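Long-range contact in amino acid amide racemase (Ochrobactrum anthropi, PDB 6GIO), which is a pyridoxal-5'-phosphate enzyme of the class-III aminotransferase family with the type I fold, a dimer whose two cofactor sites are shared between subunits: residues 106-114 with 291-299. Sequence-based numbering, arbitrary orientation.
Sequences VWFGHSGSD and FVLQTTAGN. With PLP (pyridoxal-5'-phosphate), chain G; PLP (pyridoxal-5'-phosphate), chain E.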
loop_
_atom_site.group_PDB
_atom_site.type_symbol
_atom_site.label_atom_id
_atom_site.label_comp_id
_atom_site.label_asym_id
_atom_site.label_seq_id
_atom_site.Cartn_x
_atom_site.Cartn_y
_atom_site.Cartn_z
ATOM N N VAL C 106 -0.977 12.089 -12.780
ATOM C CA VAL C 106 -0.799 10.739 -12.283
ATOM C C VAL C 106 -0.423 10.753 -10.805
ATOM O O VAL C 106 0.444 11.511 -10.370
ATOM C CB VAL C 106 0.323 10.066 -13.030
ATOM C CG1 VAL C 106 0.396 8.586 -12.654
ATOM C CG2 VAL C 106 0.087 10.267 -14.517
ATOM N N TRP C 107 -1.109 9.946 -10.034
ATOM C CA TRP C 107 -0.750 9.710 -8.651
ATOM C C TRP C 107 -0.297 8.299 -8.620
ATOM O O TRP C 107 -0.862 7.494 -9.290
ATOM C CB TRP C 107 -2.003 9.876 -7.781
ATOM C CG TRP C 107 -1.944 9.416 -6.359
ATOM C CD1 TRP C 107 -1.710 10.190 -5.282
ATOM C CD2 TRP C 107 -2.225 8.082 -5.857
ATOM N NE1 TRP C 107 -1.781 9.426 -4.135
ATOM C CE2 TRP C 107 -2.114 8.136 -4.458
ATOM C CE3 TRP C 107 -2.554 6.847 -6.463
ATOM C CZ2 TRP C 107 -2.330 7.016 -3.634
ATOM C CZ3 TRP C 107 -2.747 5.705 -5.612
ATOM C CH2 TRP C 107 -2.621 5.824 -4.226
ATOM N N PHE C 108 0.674 7.990 -7.780
ATOM C CA PHE C 108 1.134 6.614 -7.566
ATOM C C PHE C 108 0.844 6.062 -6.189
ATOM O O PHE C 108 0.886 6.797 -5.201
ATOM C CB PHE C 108 2.644 6.558 -7.757
ATOM C CG PHE C 108 3.070 6.680 -9.186
ATOM C CD1 PHE C 108 2.777 5.663 -10.104
ATOM C CD2 PHE C 108 3.732 7.831 -9.635
ATOM C CE1 PHE C 108 3.142 5.777 -11.436
ATOM C CE2 PHE C 108 4.138 7.930 -10.958
ATOM C CZ PHE C 108 3.828 6.919 -11.869
ATOM N N GLY C 109 0.637 4.743 -6.109
ATOM C CA GLY C 109 0.478 4.093 -4.810
ATOM C C GLY C 109 1.078 2.721 -4.881
ATOM O O GLY C 109 1.921 2.458 -5.754
ATOM N N HIS C 110 0.686 1.864 -3.953
ATOM C CA HIS C 110 1.258 0.511 -3.873
ATOM C C HIS C 110 0.360 -0.593 -4.279
ATOM O O HIS C 110 0.836 -1.711 -4.478
ATOM C CB HIS C 110 1.622 0.207 -2.444
ATOM C CG HIS C 110 2.493 1.228 -1.842
ATOM N ND1 HIS C 110 3.747 1.511 -2.348
ATOM C CD2 HIS C 110 2.312 2.037 -0.776
ATOM C CE1 HIS C 110 4.314 2.428 -1.586
ATOM N NE2 HIS C 110 3.453 2.788 -0.650
ATOM N N SER C 111 -0.946 -0.326 -4.347
ATOM C CA SER C 111 -1.930 -1.403 -4.514
ATOM C C SER C 111 -3.194 -0.938 -5.231
ATOM O O SER C 111 -3.468 0.243 -5.304
ATOM C CB SER C 111 -2.324 -2.054 -3.160
ATOM O OG SER C 111 -3.095 -1.196 -2.270
ATOM N N GLY C 112 -3.955 -1.884 -5.764
ATOM C CA GLY C 112 -5.297 -1.566 -6.305
ATOM C C GLY C 112 -6.190 -0.930 -5.242
ATOM O O GLY C 112 -6.904 0.046 -5.505
ATOM N N SER C 113 -6.105 -1.454 -4.024
ATOM C CA SER C 113 -6.896 -0.969 -2.891
ATOM C C SER C 113 -6.610 0.444 -2.519
ATOM O O SER C 113 -7.543 1.179 -2.218
ATOM C CB SER C 113 -6.642 -1.826 -1.629
ATOM O OG SER C 113 -6.932 -3.200 -1.917
ATOM N N ASP C 114 -5.343 0.834 -2.470
ATOM C CA ASP C 114 -5.002 2.220 -2.101
ATOM C C ASP C 114 -5.315 3.219 -3.268
ATOM O O ASP C 114 -5.702 4.380 -3.027
ATOM C CB ASP C 114 -3.588 2.364 -1.451
ATOM C CG ASP C 114 -2.360 2.260 -2.432
ATOM O OD1 ASP C 114 -2.471 2.450 -3.641
ATOM O OD2 ASP C 114 -1.213 2.064 -1.918
ATOM N N PHE C 291 -2.960 15.639 -0.135
ATOM C CA PHE C 291 -4.274 15.139 0.146
ATOM C C PHE C 291 -4.315 13.629 0.261
ATOM O O PHE C 291 -5.114 13.103 1.010
ATOM C CB PHE C 291 -5.183 15.567 -0.983
ATOM C CG PHE C 291 -6.637 15.415 -0.685
ATOM C CD1 PHE C 291 -7.211 16.079 0.397
ATOM C CD2 PHE C 291 -7.449 14.667 -1.523
ATOM C CE1 PHE C 291 -8.559 15.966 0.659
ATOM C CE2 PHE C 291 -8.794 14.530 -1.271
ATOM C CZ PHE C 291 -9.356 15.182 -0.178
ATOM N N VAL C 292 -3.507 12.937 -0.537
ATOM C CA VAL C 292 -3.408 11.484 -0.443
ATOM C C VAL C 292 -1.936 11.080 -0.472
ATOM O O VAL C 292 -1.374 10.873 -1.531
ATOM C CB VAL C 292 -4.195 10.772 -1.562
ATOM C CG1 VAL C 292 -4.323 9.295 -1.235
ATOM C CG2 VAL C 292 -5.598 11.359 -1.718
ATOM N N LEU C 293 -1.336 10.949 0.713
ATOM C CA LEU C 293 0.093 10.754 0.875
ATOM C C LEU C 293 0.426 9.384 1.394
ATOM O O LEU C 293 -0.204 8.903 2.354
ATOM C CB LEU C 293 0.639 11.734 1.895
ATOM C CG LEU C 293 0.581 13.234 1.575
ATOM C CD1 LEU C 293 1.358 13.976 2.660
ATOM C CD2 LEU C 293 1.124 13.544 0.195
ATOM N N GLN C 294 1.398 8.735 0.761
ATOM C CA GLN C 294 2.012 7.545 1.352
ATOM C C GLN C 294 3.490 7.660 1.111
ATOM O O GLN C 294 3.920 7.786 -0.041
ATOM C CB GLN C 294 1.502 6.271 0.732
ATOM C CG GLN C 294 0.114 5.876 1.166
ATOM C CD GLN C 294 -0.348 4.671 0.386
ATOM O OE1 GLN C 294 -0.591 4.769 -0.825
ATOM N NE2 GLN C 294 -0.413 3.518 1.053
ATOM N N THR C 295 4.264 7.549 2.187
ATOM C CA THR C 295 5.689 7.886 2.146
ATOM C C THR C 295 6.485 7.328 0.944
ATOM O O THR C 295 7.149 8.116 0.216
ATOM C CB THR C 295 6.376 7.523 3.462
ATOM O OG1 THR C 295 5.751 8.260 4.528
ATOM C CG2 THR C 295 7.853 7.918 3.414
ATOM N N THR C 296 6.428 6.012 0.745
ATOM C CA THR C 296 7.237 5.363 -0.290
ATOM C C THR C 296 6.558 5.181 -1.624
ATOM O O THR C 296 7.123 4.579 -2.516
ATOM C CB THR C 296 7.774 3.982 0.157
ATOM O OG1 THR C 296 6.677 3.106 0.375
ATOM C CG2 THR C 296 8.590 4.123 1.415
ATOM N N ALA C 297 5.344 5.670 -1.771
ATOM C CA ALA C 297 4.696 5.683 -3.079
ATOM C C ALA C 297 5.548 6.437 -4.100
ATOM O O ALA C 297 6.124 7.501 -3.803
ATOM C CB ALA C 297 3.316 6.330 -2.993
ATOM N N GLY C 298 5.628 5.870 -5.303
ATOM C CA GLY C 298 6.358 6.484 -6.395
ATOM C C GLY C 298 7.842 6.370 -6.196
ATOM O O GLY C 298 8.585 7.153 -6.760
ATOM N N ASN C 299 8.271 5.371 -5.398
ATOM C CA ASN C 299 9.658 5.206 -5.107
ATOM C C ASN C 299 10.294 4.727 -6.404
ATOM O O ASN C 299 9.623 4.141 -7.242
ATOM C CB ASN C 299 9.882 4.182 -3.979
ATOM C CG ASN C 299 9.421 2.805 -4.360
ATOM O OD1 ASN C 299 10.119 2.109 -5.113
ATOM N ND2 ASN C 299 8.194 2.425 -3.910
HETATM N N1 PLP G . -9.561 -3.574 -8.330
HETATM C C2 PLP G . -9.631 -4.719 -9.054
HETATM C C2A PLP G . -10.488 -4.849 -10.275
HETATM C C3 PLP G . -8.859 -5.920 -8.645
HETATM O O3 PLP G . -8.945 -7.046 -9.365
HETATM C C4 PLP G . -7.973 -5.861 -7.466
HETATM C C4A PLP G . -7.180 -7.060 -7.058
HETATM C C5 PLP G . -7.963 -4.539 -6.747
HETATM C C6 PLP G . -8.766 -3.482 -7.231
HETATM C C5A PLP G . -7.137 -4.376 -5.482
HETATM O O4P PLP G . -5.748 -4.699 -5.621
HETATM P P PLP G . -4.854 -5.072 -4.351
HETATM O O1P PLP G . -3.472 -4.814 -4.865
HETATM O O2P PLP G . -5.113 -6.536 -4.045
HETATM O O3P PLP G . -5.264 -4.096 -3.258
HETATM N N1 PLP E . 2.201 6.191 11.355
HETATM C C2 PLP E . 3.265 6.971 11.715
HETATM C C2A PLP E . 3.658 7.165 13.162
HETATM C C3 PLP E . 4.062 7.655 10.651
HETATM O O3 PLP E . 5.121 8.456 10.923
HETATM C C4 PLP E . 3.672 7.448 9.238
HETATM C C4A PLP E . 4.427 8.090 8.133
HETATM C C5 PLP E . 2.488 6.588 8.959
HETATM C C6 PLP E . 1.825 6.002 10.050
HETATM C C5A PLP E . 2.088 6.390 7.487
HETATM O O4P PLP E . 3.055 5.671 6.677
HETATM P P PLP E . 2.940 5.730 5.080
HETATM O O1P PLP E . 3.235 7.205 4.800
HETATM O O2P PLP E . 1.503 5.421 4.691
HETATM O O3P PLP E . 3.961 4.754 4.598
HETATM O O HOH W 1 4.546 3.380 -5.808
HETATM O O HOH W 2 5.413 1.175 -4.467
HETATM O O HOH W 3 4.511 4.183 1.988
#
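Two phosphate-binding elements of a type I PLP fold meet here: residues 106-114, the end of strand 104-109 and the start of helix 112-127, and residues 291-299, the loop before helix 300-315. Each serves a different cofactor. Gly112 N and Ser113 N at the helix start bind one PLP phosphate, whereas Thr295, through N and OG1, holds O1P of the other PLP, whose phosphate is also bound by Gly112 and Ser113 of the second subunit. Trp107 secures the loop by its edge: with CG anti to the backbone N (chi1 168°), the indole reaches Val292, and NE1 donates to Val292 O over 3.0 Å, nearly straight at 166° and in the ring plane. Val292 CG1 lies 3.9 Å from Trp107 CZ2, so the tryptophan supplies both a donor and an apolar surface. Ala297 is small enough to bring CB within 3.3 Å of Phe108 O, while Gly298 takes the third position of the type II turn from Thr296 to Asn299, where positive phi suits glycine. His110 sets its imidazole beside Thr296 and Ala297, CE1 lying 3.4 Å from Ala297 N. A water joins His110 NE2 and Thr296 N to O3P of the PLP bound by Thr295. Ser111 and Asp114 form a capping box: Ser111 OG accepts from Asp114 N and, in return, Ser111 N gives a weak bond to Asp114 OD1. Asp114 OD2 receives His110 N at 2.8 Å through its syn lone pair, fixing the bend after the strand. A second water bridges the segments, donating to Gly109 O and accepting from Gly298 N, each at 2.8 Å from the water oxygen.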